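Local coordinates for large adhesion protein (Lap) involved in biofilm formation (Marinobacter hydrocarbonoclasticus, PDB 6XI3), which probably helps bacteria adhere and form biofilms, its tandem calcium-binding, immunoglobulin-like beta-sandwich domains extending the adhesin toward its target, at residues T334-G339 against S375-D380. Numbering follows the deposited sequence.
Sequences TVDLSG and SLTGVD
Asp336 reaches across from strand 334-342 to the backbone of Gly378, and the pair illustrates how a carboxylate can hold the glycine N-H of a G1 beta bulge. Gly378, with positive phi (67°), and Val379 both face Val335, shifting the antiparallel register by one residue. Val335 and Val379 still exchange two backbone hydrogen bonds, Val335 N to Val379 O and Val379 N to Val335 O, both 3.0 Å. The chi1 of Asp336 (-58°) sets its carboxylate beside its own backbone N, from where OD1 comes close to Thr377 CA and accepts a hydrogen bond from Gly378 N at 2.8 Å, nearly straight at 168° and almost in line with the CG-OD1 bond. Beyond the bulge, one-to-one antiparallel pairing resumes: Leu337 N meets Leu376 O at 2.7 Å, and Leu376 N returns a bond to Leu337 O from above that carbonyl's plane.

The apolar side chains leave by the other face. Val335 CG2 lies against Val379 CB at 3.9 Å, the two side chains crossing at a slant, while Leu376 CD1 touches Leu337 CB at 4.2 Å. Both pairs close onto strand 349-356 of the opposing sheet, Val335 and Val379 on Ile354, Leu337 and Leu376 on Val352. One face of the sheet thus bears a carboxylate bonded to the bulge glycine, the other aliphatic groups packed against the opposing sheet.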
loop_
_atom_site.group_PDB
_atom_site.type_symbol
_atom_site.label_atom_id
_atom_site.label_comp_id
_atom_site.label_asym_id
_atom_site.label_seq_id
_atom_site.Cartn_x
_atom_site.Cartn_y
_atom_site.Cartn_z
ATOM N N THR A 334 -2.345 -63.091 -40.368
ATOM C CA THR A 334 -2.079 -62.038 -39.352
ATOM C C THR A 334 -1.105 -61.010 -39.916
ATOM O O THR A 334 -0.498 -61.304 -40.942
ATOM C CB THR A 334 -1.532 -62.619 -38.042
ATOM O OG1 THR A 334 -0.312 -63.316 -38.300
ATOM C CG2 THR A 334 -2.548 -63.505 -37.360
ATOM N N VAL A 335 -1.026 -59.845 -39.267
ATOM C CA VAL A 335 -0.042 -58.794 -39.591
ATOM C C VAL A 335 0.623 -58.330 -38.298
ATOM O O VAL A 335 0.012 -58.433 -37.226
ATOM C CB VAL A 335 -0.641 -57.627 -40.387
ATOM C CG1 VAL A 335 -1.211 -58.109 -41.710
ATOM C CG2 VAL A 335 -1.687 -56.857 -39.607
ATOM N N ASP A 336 1.884 -57.939 -38.402
ATOM C CA ASP A 336 2.593 -57.225 -37.320
ATOM C C ASP A 336 2.802 -55.806 -37.840
ATOM O O ASP A 336 3.248 -55.684 -39.002
ATOM C CB ASP A 336 3.906 -57.912 -36.923
ATOM C CG ASP A 336 3.774 -59.360 -36.451
ATOM O OD1 ASP A 336 2.670 -59.802 -36.099
ATOM O OD2 ASP A 336 4.799 -60.029 -36.430
ATOM N N LEU A 337 2.461 -54.806 -37.020
ATOM C CA LEU A 337 2.533 -53.362 -37.334
ATOM C C LEU A 337 3.416 -52.722 -36.269
ATOM O O LEU A 337 3.439 -53.232 -35.174
ATOM C CB LEU A 337 1.137 -52.736 -37.253
ATOM C CG LEU A 337 0.062 -53.383 -38.108
ATOM C CD1 LEU A 337 -1.272 -52.750 -37.813
ATOM C CD2 LEU A 337 0.392 -53.251 -39.589
ATOM N N SER A 338 4.111 -51.640 -36.588
ATOM C CA SER A 338 4.835 -50.820 -35.594
ATOM C C SER A 338 4.784 -49.360 -36.035
ATOM O O SER A 338 4.475 -49.117 -37.216
ATOM C CB SER A 338 6.255 -51.281 -35.444
ATOM O OG SER A 338 6.871 -51.341 -36.704
ATOM N N GLY A 339 5.118 -48.437 -35.131
ATOM C CA GLY A 339 5.183 -47.023 -35.517
ATOM C C GLY A 339 5.956 -46.200 -34.517
ATOM O O GLY A 339 6.388 -46.739 -33.506
ATOM N N SER A 375 3.321 -50.763 -31.147
ATOM C CA SER A 375 3.286 -51.914 -32.066
ATOM C C SER A 375 2.032 -52.737 -31.834
ATOM O O SER A 375 1.456 -52.637 -30.766
ATOM C CB SER A 375 4.549 -52.722 -31.957
ATOM O OG SER A 375 4.697 -53.259 -30.679
ATOM N N LEU A 376 1.644 -53.505 -32.854
ATOM C CA LEU A 376 0.584 -54.526 -32.753
ATOM C C LEU A 376 1.133 -55.776 -33.429
ATOM O O LEU A 376 1.674 -55.663 -34.530
ATOM C CB LEU A 376 -0.724 -54.043 -33.406
ATOM C CG LEU A 376 -1.257 -52.697 -32.907
ATOM C CD1 LEU A 376 -0.685 -51.545 -33.716
ATOM C CD2 LEU A 376 -2.758 -52.641 -32.966
ATOM N N THR A 377 0.996 -56.922 -32.788
ATOM C CA THR A 377 1.561 -58.180 -33.290
ATOM C C THR A 377 0.425 -59.195 -33.337
ATOM O O THR A 377 -0.477 -59.143 -32.497
ATOM C CB THR A 377 2.805 -58.530 -32.462
ATOM O OG1 THR A 377 2.352 -58.653 -31.129
ATOM C CG2 THR A 377 3.874 -57.460 -32.488
ATOM N N GLY A 378 0.421 -60.035 -34.369
ATOM C CA GLY A 378 -0.579 -61.103 -34.496
ATOM C C GLY A 378 -1.982 -60.578 -34.722
ATOM O O GLY A 378 -2.916 -61.260 -34.305
ATOM N N VAL A 379 -2.155 -59.452 -35.416
ATOM C CA VAL A 379 -3.505 -58.886 -35.693
ATOM C C VAL A 379 -4.211 -59.797 -36.716
ATOM O O VAL A 379 -3.639 -60.064 -37.800
ATOM C CB VAL A 379 -3.415 -57.426 -36.171
ATOM C CG1 VAL A 379 -4.763 -56.894 -36.603
ATOM C CG2 VAL A 379 -2.810 -56.506 -35.116
ATOM N N ASP A 380 -5.427 -60.220 -36.398
ATOM C CA ASP A 380 -6.231 -61.166 -37.212
ATOM C C ASP A 380 -6.819 -60.446 -38.412
ATOM O O ASP A 380 -7.603 -59.516 -38.202
ATOM C CB ASP A 380 -7.377 -61.729 -36.395
ATOM C CG ASP A 380 -8.115 -62.846 -37.102
ATOM O OD1 ASP A 380 -7.788 -63.168 -38.273
ATOM O OD2 ASP A 380 -8.971 -63.404 -36.449
#